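Putative branched-chain amino acid transport system substrate-binding protein (Rhodopseudomonas palustris, PDB 3TX6) probably captures aromatic acids derived from lignin, such as p-coumaric acid and its relatives, in the periplasm and hands them to an ABC transporter. Local coordinates at residues M243-V248 with R280-A285; H286-F291 with A327-V332; P120-V125 with R346-L351; A226-I231 with G356-V361. One frame throughout, in Å; residues are numbered along the deposited sequence. Where two conformers were deposited one is given.

How the interactions relate
Interactions 1 and 2 form one unit at the phenol end of the ligand. Both lie on helix 282-304, both bond the phenol oxygen of the bound 3-(4-hydroxy-phenyl)pyruvic acid, and their centres are about 10 Å apart. Gln-330 of interaction 2 joins them, with OE1 3.2 Å from Val-248 N of interaction 1. Interactions 1 and 3 share a sheet, in which strands 242-245 and 349-354 are neighbours: Met-243 N is 2.8 Å from Leu-351 O. Interaction 4 sits on the next strand, where Val-361 N is 2.9 Å from Leu-350 O. Its centre is about 20 Å from that of interaction 2. The set runs from the first lobe, across the connecting region, into the second.

Interaction 1. Residues M243-V248 with R280-A285; sequences MASGPV and RSQFAA. With ENO (3-(4-hydroxy-phenyl)pyruvic acid), chain D.
Gly-246 and Gln-282 bring the two backbones closest, with CA atoms 6.3 Å apart, where strand 242-245 gives way to a loop and helix 282-304 begins. This is probably part of the hinge, as in other two-lobed periplasmic binding proteins: the strand belongs to one lobe and the helix packs on the other. The side chain of Gln-282 works in two directions. It leaves the backbone with CG opposite N (chi1 179°) and then bends at chi2, which swings the amide between Gly-246 and the ligand. Gln-282 OE1 accepts from Gly-246 N at 2.9 Å, on a lone pair in the carbonyl plane. Gln-282 NE2 gives an almost straight bond (176°) to the phenol oxygen O3 of the ligand, 3.0 Å away, and also bonds Gln-117. Phe-283 meets the ring carbon C8 of the ligand edge-on through CE1. Val-248 CG1 lies 3.7 Å from Ala-285 CB and 3.6 Å from Ser-281 O. Arg-280 runs its CD past Val-248 O and spends its charge on Glu-272 and Glu-252. Ser-281 is the N-cap of the helix, with Ser-281 OG accepting from Ala-284 N at 3.0 Å.

Interaction 2. Residues H286-F291 with A327-V332; sequences HSFDAF and AASQGV. With ENO (3-(4-hydroxy-phenyl)pyruvic acid), chain D.
Asp-289 reaches from helix 282-304 to the turn at Ala-328, Ser-329 and Gln-330. Asp-289 CB is 3.6 Å from Ala-328 CB. Asp-289 CG comes next and sits against the same methyl, with Ala-328 CB 3.3 Å away. Chi1 of -72° sets CG opposite the carbonyl carbon and turns the carboxylate to the turn. OD1 accepts twice. Ser-329 OG meets Asp-289 OD1 on the syn side at 2.8 Å. Ser-329 N, also 2.8 Å from Asp-289 OD1, comes from the opposite face, 39° out of the carboxylate plane. Asp-289 OD2 takes Gln-330 N on its syn side at 2.9 Å, and Gln-330 CB and CG press on the same oxygen. The turn is that of a small beta hairpin, strands 326-328 and 331-333, closed by the bond from Ala-328 N to Gly-331 O. Three donors on one buried carboxylate would favour its ionised form and hold the turn to the helix. One helical turn earlier, His-286 points to the pocket. His-286 NE2 is hydrogen-bonded to the phenol oxygen O3 of the ligand at 2.6 Å, and O3 lies near the imidazole plane. The side chains of His-286 and Gln-330 run roughly perpendicular, but the Gln-330 amide plane is turned only 34° from the imidazole, with Gln-330 NE2 3.7 Å from His-286 CE1. The other end of that amide, OE1, accepts from Val-248 N.

Interaction 3. Residues P120-V125 with R346-L351; sequences PIMGKV and RSRILL. With SO4 (sulfate ion), chain B.
Arg-348 lies against three residues of helix 119-130 and carries most of this contact. Met-122, a selenomethionine here, sets its selenium 3.5 Å from Arg-348 CB. The two chains lie alongside each other, pointing opposite ways. Ile-121 CG2 touches further along, 3.8 Å from Arg-348 CD. Val-125 CG2 sits over one face of the guanidinium, above its centre and 4.0 Å from Arg-348 CZ. The same methyl also approaches Leu-350 CB, more loosely. The path of the arginine is set by two torsions. CG falls between N and the carbonyl carbon (chi1 84°), and a bend at chi2 then takes the chain past Ile-121 and Val-125 to the sulfate.

The polar end uses its rim. Water 1 accepts from Arg-348 NE at 2.9 Å and donates to Ile-121 O at 2.8 Å, so it ties the arginine to the helix backbone. A sulfate, probably from the crystallisation liquor, lies at another edge with its sulfur in the guanidinium plane. Arg-348 NH1 bonds its O2 at 3.1 Å, and Arg-348 NH2 bonds its O4 at 3.0 Å. Further out, Ser-347 OG touches Ile-121 CG2 and is held by Asp-344 O. Strand 349-354 pairs antiparallel with strand 242-245, and helix 119-130 packs on this sheet of the second lobe of the periplasmic binding protein fold. Met-122 and Val-125 also touch Ala-244 there. The guanidinium thus has an apolar cover on one face, with its N-H groups bonded to water and sulfate at the rim, which suits a small anion and does not imply a natural sulfate site.

Interaction 4. Residues A226-I231 with G356-V361; sequences ASMDFI and GKYVMV
The Tyr-358 ring takes Ile-231 CD1 on one face, almost over its centre. This is a CH-pi contact, with Ile-231 CD1 3.7 Å from the Tyr-358 ring centroid and 9° off the normal. At the ring edge, near its plane, lies the carbonyl of Ser-227. Met-228, a selenomethionine, makes a Met-aromatic contact: its selenium stands oblique to the ring, 4.1 Å from Tyr-358 CD2. Phe-230 brings its CB to 3.6 Å from Tyr-358 OH, the two side chains running roughly perpendicular.

Tyr-358 OH donates to Ser-227 O at 2.7 Å, from 44° above the carbonyl plane and not on a lone pair. Ile-231 also reaches the turn before the strand, with CG2 3.4 Å from Gly-356 O. Its CG1 lies beside N (chi1 -57°), which sends CD1 on to the ring. Strand 357-360 is the outermost strand of the second lobe's mixed sheet and forms a hairpin with strand 349-354; helix 228-234 packs against it. Leu-351 and Val-353 of that neighbouring strand touch Tyr-358 too. The contact is therefore mostly apolar, and its one polar link gives Ser-227 O, which otherwise accepts only weakly from Phe-230 N within this segment, a short hydroxyl bond.

Interaction 1. Residues M243-V248 with R280-A285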
loop_
_atom_site.group_PDB
_atom_site.type_symbol
_atom_site.label_atom_id
_atom_site.label_comp_id
_atom_site.label_asym_id
_atom_site.label_seq_id
_atom_site.Cartn_x
_atom_site.Cartn_y
_atom_site.Cartn_z
HETATM N N MSE A 243 -12.267 8.138 1.218
HETATM C CA MSE A 243 -11.244 7.087 1.217
HETATM C C MSE A 243 -10.014 7.641 0.600
HETATM O O MSE A 243 -10.069 8.230 -0.496
HETATM C CB MSE A 243 -11.768 5.880 0.433
HETATM C CG MSE A 243 -10.627 4.897 0.246
HETATM SE SE MSE A 243 -11.160 3.336 -0.767
HETATM C CE MSE A 243 -12.712 2.650 0.257
ATOM N N ALA A 244 -8.895 7.501 1.308
ATOM C CA ALA A 244 -7.593 7.891 0.757
ATOM C C ALA A 244 -7.218 6.814 -0.242
ATOM O O ALA A 244 -7.425 5.612 0.016
ATOM C CB ALA A 244 -6.532 7.999 1.860
ATOM N N SER A 245 -6.715 7.235 -1.406
ATOM C CA SER A 245 -6.351 6.304 -2.464
ATOM C C SER A 245 -5.170 6.832 -3.206
ATOM O O SER A 245 -4.988 8.021 -3.322
ATOM C CB SER A 245 -7.507 6.212 -3.445
ATOM O OG SER A 245 -7.261 5.360 -4.484
ATOM N N GLY A 246 -4.378 5.926 -3.740
ATOM C CA GLY A 246 -3.463 6.287 -4.786
ATOM C C GLY A 246 -4.225 6.718 -6.030
ATOM O O GLY A 246 -5.383 6.344 -6.229
ATOM N N PRO A 247 -3.566 7.486 -6.895
ATOM C CA PRO A 247 -4.177 8.043 -8.109
ATOM C C PRO A 247 -4.501 7.011 -9.166
ATOM O O PRO A 247 -5.218 7.297 -10.132
ATOM C CB PRO A 247 -3.162 9.076 -8.579
ATOM C CG PRO A 247 -1.868 8.672 -7.963
ATOM C CD PRO A 247 -2.220 8.051 -6.646
ATOM N N VAL A 248 -3.950 5.808 -9.025
ATOM C CA VAL A 248 -4.228 4.728 -9.984
ATOM C C VAL A 248 -5.697 4.396 -10.038
ATOM O O VAL A 248 -6.164 3.797 -11.000
ATOM C CB VAL A 248 -3.440 3.405 -9.642
ATOM C CG1 VAL A 248 -4.021 2.678 -8.406
ATOM C CG2 VAL A 248 -3.343 2.511 -10.890
ATOM N N ARG A 280 -9.394 -2.606 -11.398
ATOM C CA ARG A 280 -8.201 -1.889 -10.912
ATOM C C ARG A 280 -8.182 -1.901 -9.385
ATOM O O ARG A 280 -9.222 -1.932 -8.737
ATOM C CB ARG A 280 -8.247 -0.469 -11.407
ATOM C CG ARG A 280 -9.430 0.364 -10.864
ATOM C CD ARG A 280 -9.604 1.702 -11.543
ATOM N NE ARG A 280 -9.882 1.557 -12.958
ATOM C CZ ARG A 280 -9.969 2.586 -13.809
ATOM N NH1 ARG A 280 -9.830 3.825 -13.354
ATOM N NH2 ARG A 280 -10.203 2.362 -15.110
ATOM N N SER A 281 -6.987 -1.813 -8.821
ATOM C CA SER A 281 -6.798 -1.728 -7.375
ATOM C C SER A 281 -5.558 -0.930 -7.000
ATOM O O SER A 281 -4.576 -0.859 -7.730
ATOM C CB SER A 281 -6.763 -3.107 -6.709
ATOM O OG SER A 281 -5.636 -3.847 -7.132
ATOM N N GLN A 282 -5.635 -0.408 -5.794
ATOM C CA GLN A 282 -4.481 0.100 -5.030
ATOM C C GLN A 282 -3.324 -0.876 -5.069
ATOM O O GLN A 282 -2.170 -0.481 -5.220
ATOM C CB GLN A 282 -4.927 0.315 -3.580
ATOM C CG GLN A 282 -3.890 0.827 -2.586
ATOM C CD GLN A 282 -3.519 2.291 -2.729
ATOM O OE1 GLN A 282 -4.133 3.040 -3.510
ATOM N NE2 GLN A 282 -2.516 2.700 -1.962
ATOM N N PHE A 283 -3.647 -2.150 -4.918
ATOM C CA PHE A 283 -2.646 -3.195 -4.612
ATOM C C PHE A 283 -1.889 -3.678 -5.850
ATOM O O PHE A 283 -0.645 -3.757 -5.857
ATOM C CB PHE A 283 -3.353 -4.341 -3.855
ATOM C CG PHE A 283 -4.209 -3.794 -2.758
ATOM C CD1 PHE A 283 -3.623 -3.138 -1.714
ATOM C CD2 PHE A 283 -5.609 -3.856 -2.814
ATOM C CE1 PHE A 283 -4.390 -2.516 -0.755
ATOM C CE2 PHE A 283 -6.387 -3.252 -1.829
ATOM C CZ PHE A 283 -5.771 -2.575 -0.786
ATOM N N ALA A 284 -2.631 -3.936 -6.940
ATOM C CA ALA A 284 -2.002 -4.285 -8.223
ATOM C C ALA A 284 -0.904 -3.236 -8.568
ATOM O O ALA A 284 0.140 -3.552 -9.113
ATOM C CB ALA A 284 -3.031 -4.343 -9.335
ATOM N N ALA A 285 -1.231 -1.967 -8.318
ATOM C CA ALA A 285 -0.379 -0.864 -8.642
ATOM C C ALA A 285 0.943 -0.921 -7.899
ATOM O O ALA A 285 1.951 -0.456 -8.437
ATOM C CB ALA A 285 -1.123 0.443 -8.388
HETATM O O4 ENO D . -0.483 -2.659 5.287
HETATM C C9 ENO D . -1.537 -2.282 2.065
HETATM C C8 ENO D . -1.227 -1.440 1.017
HETATM C C7 ENO D . -1.624 -0.094 1.028
HETATM C C6 ENO D . -2.248 0.397 2.159
HETATM C C5 ENO D . -2.584 -0.444 3.216
HETATM C C4 ENO D . -2.217 -1.801 3.190
HETATM O O3 ENO D . -1.263 0.714 -0.043
HETATM C C3 ENO D . -2.630 -2.736 4.291
HETATM C C2 ENO D . -1.664 -3.037 5.371
HETATM C C1 ENO D . -2.122 -3.895 6.455
HETATM O O2 ENO D . -1.298 -4.200 7.341
HETATM O O1 ENO D . -3.320 -4.309 6.496
#

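Interaction 2. Residues H286-F291 with A327-V332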
loop_
_atom_site.group_PDB
_atom_site.type_symbol
_atom_site.label_atom_id
_atom_site.label_comp_id
_atom_site.label_asym_id
_atom_site.label_seq_id
_atom_site.Cartn_x
_atom_site.Cartn_y
_atom_site.Cartn_z
ATOM N N HIS A 286 0.972 -1.440 -6.676
ATOM C CA HIS A 286 2.240 -1.463 -5.941
ATOM C C HIS A 286 3.248 -2.401 -6.556
ATOM O O HIS A 286 4.420 -2.031 -6.650
ATOM C CB HIS A 286 2.060 -1.756 -4.461
ATOM C CG HIS A 286 1.208 -0.766 -3.737
ATOM N ND1 HIS A 286 1.262 0.589 -3.942
ATOM C CD2 HIS A 286 0.245 -0.979 -2.757
ATOM C CE1 HIS A 286 0.370 1.190 -3.105
ATOM N NE2 HIS A 286 -0.246 0.241 -2.393
ATOM N N SER A 287 2.844 -3.614 -6.949
ATOM C CA SER A 287 3.788 -4.489 -7.637
ATOM C C SER A 287 4.176 -3.941 -9.023
ATOM O O SER A 287 5.349 -3.933 -9.388
ATOM C CB SER A 287 3.346 -5.960 -7.702
ATOM O OG SER A 287 2.161 -6.022 -8.330
ATOM N N PHE A 288 3.208 -3.432 -9.778
ATOM C CA PHE A 288 3.488 -2.792 -11.058
ATOM C C PHE A 288 4.518 -1.664 -10.892
ATOM O O PHE A 288 5.482 -1.568 -11.651
ATOM C CB PHE A 288 2.187 -2.277 -11.663
ATOM C CG PHE A 288 2.329 -1.639 -13.001
ATOM C CD1 PHE A 288 2.278 -2.416 -14.154
ATOM C CD2 PHE A 288 2.447 -0.277 -13.136
ATOM C CE1 PHE A 288 2.352 -1.854 -15.394
ATOM C CE2 PHE A 288 2.506 0.292 -14.401
ATOM C CZ PHE A 288 2.480 -0.501 -15.519
ATOM N N ASP A 289 4.286 -0.807 -9.902
ATOM C CA ASP A 289 5.155 0.353 -9.691
ATOM C C ASP A 289 6.551 -0.073 -9.228
ATOM O O ASP A 289 7.529 0.577 -9.555
ATOM C CB ASP A 289 4.542 1.275 -8.668
ATOM C CG ASP A 289 3.337 2.023 -9.190
ATOM O OD1 ASP A 289 3.051 1.915 -10.402
ATOM O OD2 ASP A 289 2.725 2.762 -8.393
ATOM N N ALA A 290 6.640 -1.148 -8.438
ATOM C CA ALA A 290 7.939 -1.631 -8.012
ATOM C C ALA A 290 8.821 -1.937 -9.240
ATOM O O ALA A 290 10.044 -1.663 -9.257
ATOM C CB ALA A 290 7.831 -2.842 -7.093
ATOM N N PHE A 291 8.224 -2.490 -10.289
ATOM C CA PHE A 291 8.944 -2.735 -11.541
ATOM C C PHE A 291 9.253 -1.468 -12.299
ATOM O O PHE A 291 10.287 -1.413 -12.956
ATOM C CB PHE A 291 8.234 -3.777 -12.400
ATOM C CG PHE A 291 8.450 -5.206 -11.906
ATOM C CD1 PHE A 291 7.721 -5.707 -10.822
ATOM C CD2 PHE A 291 9.381 -6.024 -12.518
ATOM C CE1 PHE A 291 7.935 -6.993 -10.377
ATOM C CE2 PHE A 291 9.582 -7.320 -12.083
ATOM C CZ PHE A 291 8.856 -7.814 -11.028
ATOM N N ALA A 327 8.592 8.075 -12.052
ATOM C CA ALA A 327 7.170 8.139 -12.329
ATOM C C ALA A 327 6.541 6.759 -12.282
ATOM O O ALA A 327 7.038 5.839 -12.897
ATOM C CB ALA A 327 6.873 8.857 -13.638
ATOM N N ALA A 328 5.464 6.617 -11.515
ATOM C CA ALA A 328 4.737 5.327 -11.435
ATOM C C ALA A 328 3.249 5.597 -11.305
ATOM O O ALA A 328 2.813 6.762 -11.268
ATOM C CB ALA A 328 5.263 4.465 -10.274
ATOM N N SER A 329 2.450 4.544 -11.284
ATOM C CA SER A 329 0.988 4.739 -11.277
ATOM C C SER A 329 0.476 5.376 -9.985
ATOM O O SER A 329 -0.541 6.100 -9.988
ATOM C CB SER A 329 0.243 3.428 -11.551
ATOM O OG SER A 329 0.351 2.552 -10.473
ATOM N N GLN A 330 1.192 5.152 -8.874
ATOM C CA GLN A 330 0.732 5.630 -7.561
ATOM C C GLN A 330 1.386 6.920 -7.059
ATOM O O GLN A 330 1.014 7.409 -5.994
ATOM C CB GLN A 330 0.917 4.506 -6.529
ATOM C CG GLN A 330 0.025 3.300 -6.808
ATOM C CD GLN A 330 -1.406 3.553 -6.366
ATOM O OE1 GLN A 330 -1.999 4.567 -6.781
ATOM N NE2 GLN A 330 -1.979 2.683 -5.507
ATOM N N GLY A 331 2.373 7.427 -7.797
ATOM C CA GLY A 331 3.116 8.577 -7.339
ATOM C C GLY A 331 4.394 8.790 -8.109
ATOM O O GLY A 331 4.697 8.003 -9.035
ATOM N N VAL A 332 5.147 9.812 -7.679
ATOM C CA VAL A 332 6.428 10.138 -8.278
ATOM C C VAL A 332 7.409 10.001 -7.122
ATOM O O VAL A 332 7.336 10.771 -6.151
ATOM C CB VAL A 332 6.461 11.533 -8.908
ATOM C CG1 VAL A 332 7.852 11.801 -9.469
ATOM C CG2 VAL A 332 5.309 11.659 -9.956
HETATM O O4 ENO D . -0.483 -2.659 5.287
HETATM C C9 ENO D . -1.537 -2.282 2.065
HETATM C C8 ENO D . -1.227 -1.440 1.017
HETATM C C7 ENO D . -1.624 -0.094 1.028
HETATM C C6 ENO D . -2.248 0.397 2.159
HETATM C C5 ENO D . -2.584 -0.444 3.216
HETATM C C4 ENO D . -2.217 -1.801 3.190
HETATM O O3 ENO D . -1.263 0.714 -0.043
HETATM C C3 ENO D . -2.630 -2.736 4.291
HETATM C C2 ENO D . -1.664 -3.037 5.371
HETATM C C1 ENO D . -2.122 -3.895 6.455
HETATM O O2 ENO D . -1.298 -4.200 7.341
HETATM O O1 ENO D . -3.320 -4.309 6.496
#

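Interaction 3. Residues P120-V125 with R346-L351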
loop_
_atom_site.group_PDB
_atom_site.type_symbol
_atom_site.label_atom_id
_atom_site.label_comp_id
_atom_site.label_asym_id
_atom_site.label_seq_id
_atom_site.Cartn_x
_atom_site.Cartn_y
_atom_site.Cartn_z
ATOM N N PRO A 120 1.150 9.285 7.026
ATOM C CA PRO A 120 0.846 10.724 7.220
ATOM C C PRO A 120 0.337 11.426 5.986
ATOM O O PRO A 120 -0.440 12.365 6.128
ATOM C CB PRO A 120 2.159 11.302 7.760
ATOM C CG PRO A 120 2.730 10.128 8.515
ATOM C CD PRO A 120 2.436 8.930 7.635
ATOM N N ILE A 121 0.728 10.990 4.791
ATOM C CA ILE A 121 0.212 11.598 3.580
ATOM C C ILE A 121 -1.277 11.274 3.443
ATOM O O ILE A 121 -2.097 12.139 3.103
ATOM C CB ILE A 121 1.040 11.202 2.324
ATOM C CG1 ILE A 121 2.453 11.852 2.335
ATOM C CG2 ILE A 121 0.259 11.445 1.034
ATOM C CD1 ILE A 121 3.358 11.483 1.137
HETATM N N MSE A 122 -1.653 10.048 3.776
HETATM C CA MSE A 122 -3.040 9.624 3.668
HETATM C C MSE A 122 -3.897 10.209 4.770
HETATM O O MSE A 122 -5.027 10.657 4.524
HETATM C CB MSE A 122 -3.093 8.078 3.540
HETATM C CG MSE A 122 -2.264 7.557 2.333
HETATM SE SE MSE A 122 -2.546 8.551 0.718
HETATM C CE MSE A 122 -3.144 7.137 -0.498
ATOM N N GLY A 123 -3.372 10.241 5.988
ATOM C CA GLY A 123 -4.071 10.906 7.049
ATOM C C GLY A 123 -4.377 12.370 6.716
ATOM O O GLY A 123 -5.533 12.837 6.861
ATOM N N LYS A 124 -3.383 13.107 6.208
ATOM C CA LYS A 124 -3.589 14.540 5.936
ATOM C C LYS A 124 -4.738 14.772 4.982
ATOM O O LYS A 124 -5.537 15.688 5.213
ATOM C CB LYS A 124 -2.311 15.171 5.380
ATOM C CG LYS A 124 -2.371 16.698 5.225
ATOM C CD LYS A 124 -0.995 17.286 4.827
ATOM C CE LYS A 124 -1.027 18.809 4.622
ATOM N NZ LYS A 124 0.309 19.424 4.290
ATOM N N VAL A 125 -4.847 13.956 3.928
ATOM C CA VAL A 125 -5.908 14.170 2.944
ATOM C C VAL A 125 -7.270 13.907 3.586
ATOM O O VAL A 125 -8.260 14.590 3.313
ATOM C CB VAL A 125 -5.664 13.446 1.576
ATOM C CG1 VAL A 125 -6.070 11.960 1.573
ATOM C CG2 VAL A 125 -6.369 14.184 0.468
ATOM N N ARG A 346 1.374 14.305 -5.260
ATOM C CA ARG A 346 1.046 13.604 -6.484
ATOM C C ARG A 346 0.677 12.126 -6.220
ATOM O O ARG A 346 0.169 11.489 -7.134
ATOM C CB ARG A 346 2.187 13.725 -7.515
ATOM C CG ARG A 346 2.440 15.172 -8.025
ATOM C CD ARG A 346 3.721 15.268 -8.825
ATOM N NE ARG A 346 4.892 15.094 -7.978
ATOM C CZ ARG A 346 6.149 15.113 -8.415
ATOM N NH1 ARG A 346 7.127 14.940 -7.540
ATOM N NH2 ARG A 346 6.436 15.328 -9.697
ATOM N N SER A 347 0.901 11.619 -4.998
ATOM C CA SER A 347 0.678 10.224 -4.679
ATOM C C SER A 347 -0.676 9.914 -4.096
ATOM O O SER A 347 -0.930 8.779 -3.732
ATOM C CB SER A 347 1.722 9.676 -3.713
ATOM O OG SER A 347 1.580 10.193 -2.366
ATOM N N ARG A 348 -1.564 10.886 -4.003
ATOM C CA ARG A 348 -2.881 10.597 -3.483
ATOM C C ARG A 348 -4.008 11.436 -4.037
ATOM O O ARG A 348 -3.837 12.560 -4.442
ATOM C CB ARG A 348 -2.903 10.698 -1.986
ATOM C CG ARG A 348 -3.098 12.089 -1.407
ATOM C CD ARG A 348 -1.958 13.059 -1.629
ATOM N NE ARG A 348 -2.328 14.358 -1.088
ATOM C CZ ARG A 348 -3.148 15.241 -1.649
ATOM N NH1 ARG A 348 -3.687 15.058 -2.842
ATOM N NH2 ARG A 348 -3.360 16.376 -1.029
ATOM N N ILE A 349 -5.161 10.809 -4.019
ATOM C CA ILE A 349 -6.418 11.468 -4.328
ATOM C C ILE A 349 -7.377 11.055 -3.263
ATOM O O ILE A 349 -7.107 10.132 -2.477
ATOM C CB ILE A 349 -6.968 11.086 -5.710
ATOM C CG1 ILE A 349 -7.302 9.562 -5.799
ATOM C CG2 ILE A 349 -5.990 11.487 -6.804
ATOM C CD1 ILE A 349 -7.956 9.180 -7.112
ATOM N N LEU A 350 -8.523 11.707 -3.243
ATOM C CA LEU A 350 -9.540 11.365 -2.295
ATOM C C LEU A 350 -10.727 10.824 -3.085
ATOM O O LEU A 350 -11.167 11.423 -4.096
ATOM C CB LEU A 350 -9.972 12.612 -1.529
ATOM C CG LEU A 350 -10.969 12.396 -0.360
ATOM C CD1 LEU A 350 -10.444 11.527 0.785
ATOM C CD2 LEU A 350 -11.424 13.749 0.200
ATOM N N LEU A 351 -11.206 9.671 -2.662
ATOM C CA LEU A 351 -12.371 9.003 -3.306
ATOM C C LEU A 351 -13.559 9.037 -2.446
ATOM O O LEU A 351 -13.486 8.992 -1.194
ATOM C CB LEU A 351 -12.084 7.527 -3.588
ATOM C CG LEU A 351 -10.984 7.161 -4.577
ATOM C CD1 LEU A 351 -10.787 5.643 -4.621
ATOM C CD2 LEU A 351 -11.346 7.798 -5.902
HETATM S S SO4 B . -5.757 18.062 -3.228
HETATM O O1 SO4 B . -6.213 18.272 -1.823
HETATM O O2 SO4 B . -6.164 16.716 -3.718
HETATM O O3 SO4 B . -6.364 19.103 -4.099
HETATM O O4 SO4 B . -4.283 18.203 -3.290
HETATM O O HOH W 1 -1.600 14.571 1.745
#

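Interaction 4. Residues A226-I231 with G356-V361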
loop_
_atom_site.group_PDB
_atom_site.type_symbol
_atom_site.label_atom_id
_atom_site.label_comp_id
_atom_site.label_asym_id
_atom_site.label_seq_id
_atom_site.Cartn_x
_atom_site.Cartn_y
_atom_site.Cartn_z
ATOM N N ALA A 226 -8.758 0.395 -0.713
ATOM C CA ALA A 226 -8.975 0.930 -2.072
ATOM C C ALA A 226 -8.942 -0.172 -3.157
ATOM O O ALA A 226 -8.032 -0.260 -4.005
ATOM C CB ALA A 226 -7.963 2.050 -2.372
ATOM N N SER A 227 -10.009 -0.975 -3.125
ATOM C CA SER A 227 -10.341 -1.916 -4.198
ATOM C C SER A 227 -11.851 -2.062 -4.201
ATOM O O SER A 227 -12.545 -1.646 -3.270
ATOM C CB SER A 227 -9.602 -3.245 -4.019
ATOM O OG SER A 227 -10.178 -4.068 -3.023
HETATM N N MSE A 228 -12.375 -2.616 -5.277
HETATM C CA MSE A 228 -13.818 -2.849 -5.355
HETATM C C MSE A 228 -14.328 -3.829 -4.339
HETATM O O MSE A 228 -15.543 -3.861 -4.076
HETATM C CB MSE A 228 -14.242 -3.477 -6.632
HETATM C CG MSE A 228 -14.320 -2.547 -7.783
HETATM SE SE MSE A 228 -15.457 -1.002 -7.462
HETATM C CE MSE A 228 -17.213 -1.820 -7.270
ATOM N N ASP A 229 -13.437 -4.649 -3.802
ATOM C CA ASP A 229 -13.814 -5.625 -2.802
ATOM C C ASP A 229 -14.570 -4.939 -1.668
ATOM O O ASP A 229 -15.614 -5.430 -1.240
ATOM C CB ASP A 229 -12.592 -6.378 -2.267
ATOM C CG ASP A 229 -11.847 -7.160 -3.360
ATOM O OD1 ASP A 229 -11.736 -8.392 -3.271
ATOM O OD2 ASP A 229 -11.356 -6.523 -4.305
ATOM N N PHE A 230 -14.065 -3.787 -1.218
ATOM C CA PHE A 230 -14.725 -3.023 -0.183
ATOM C C PHE A 230 -16.211 -2.751 -0.537
ATOM O O PHE A 230 -17.072 -2.974 0.271
ATOM C CB PHE A 230 -13.962 -1.693 0.008
ATOM C CG PHE A 230 -14.580 -0.767 1.017
ATOM C CD1 PHE A 230 -14.354 -0.960 2.345
ATOM C CD2 PHE A 230 -15.421 0.271 0.620
ATOM C CE1 PHE A 230 -14.949 -0.137 3.292
ATOM C CE2 PHE A 230 -16.009 1.102 1.564
ATOM C CZ PHE A 230 -15.770 0.881 2.897
ATOM N N ILE A 231 -16.462 -2.179 -1.723
ATOM C CA ILE A 231 -17.823 -1.883 -2.203
ATOM C C ILE A 231 -18.655 -3.174 -2.343
ATOM O O ILE A 231 -19.807 -3.215 -1.948
ATOM C CB ILE A 231 -17.864 -1.076 -3.532
ATOM C CG1 ILE A 231 -17.092 0.279 -3.438
ATOM C CG2 ILE A 231 -19.337 -0.953 -4.028
ATOM C CD1 ILE A 231 -17.204 1.141 -4.705
ATOM N N GLY A 356 -22.657 3.252 -6.099
ATOM C CA GLY A 356 -21.973 1.967 -5.964
ATOM C C GLY A 356 -20.604 1.919 -6.628
ATOM O O GLY A 356 -20.056 0.833 -6.811
ATOM N N LYS A 357 -20.103 3.087 -7.062
ATOM C CA LYS A 357 -18.837 3.222 -7.733
ATOM C C LYS A 357 -17.985 4.309 -7.060
ATOM O O LYS A 357 -18.498 5.278 -6.504
ATOM C CB LYS A 357 -19.045 3.599 -9.219
ATOM C CG LYS A 357 -20.010 2.699 -9.979
ATOM C CD LYS A 357 -19.446 1.311 -10.193
ATOM C CE LYS A 357 -20.469 0.397 -10.873
ATOM N NZ LYS A 357 -21.130 1.014 -12.071
ATOM N N TYR A 358 -16.685 4.152 -7.122
ATOM C CA TYR A 358 -15.760 5.191 -6.673
ATOM C C TYR A 358 -15.814 6.409 -7.589
ATOM O O TYR A 358 -15.872 6.249 -8.836
ATOM C CB TYR A 358 -14.335 4.635 -6.663
ATOM C CG TYR A 358 -14.079 3.630 -5.551
ATOM C CD1 TYR A 358 -14.215 3.987 -4.219
ATOM C CD2 TYR A 358 -13.725 2.305 -5.838
ATOM C CE1 TYR A 358 -14.001 3.059 -3.189
ATOM C CE2 TYR A 358 -13.479 1.386 -4.811
ATOM C CZ TYR A 358 -13.611 1.769 -3.491
ATOM O OH TYR A 358 -13.386 0.834 -2.489
ATOM N N VAL A 359 -15.804 7.610 -6.996
ATOM C CA VAL A 359 -15.683 8.883 -7.734
ATOM C C VAL A 359 -14.598 9.756 -7.072
ATOM O O VAL A 359 -14.552 9.811 -5.877
ATOM C CB VAL A 359 -17.006 9.709 -7.681
ATOM C CG1 VAL A 359 -16.960 10.837 -8.713
ATOM C CG2 VAL A 359 -18.214 8.816 -7.872
HETATM N N MSE A 360 -13.751 10.447 -7.854
HETATM C CA MSE A 360 -12.713 11.357 -7.285
HETATM C C MSE A 360 -13.424 12.587 -6.741
HETATM O O MSE A 360 -14.277 13.187 -7.409
HETATM C CB MSE A 360 -11.606 11.733 -8.282
HETATM C CG MSE A 360 -10.392 12.413 -7.632
HETATM SE SE MSE A 360 -9.360 13.292 -9.029
HETATM C CE MSE A 360 -8.730 11.718 -10.064
ATOM N N VAL A 361 -13.138 12.941 -5.496
ATOM C CA VAL A 361 -13.635 14.205 -4.897
ATOM C C VAL A 361 -12.749 15.322 -5.413
ATOM O O VAL A 361 -11.521 15.309 -5.200
ATOM C CB VAL A 361 -13.569 14.155 -3.344
ATOM C CG1 VAL A 361 -14.076 15.445 -2.739
ATOM C CG2 VAL A 361 -14.374 12.960 -2.831
#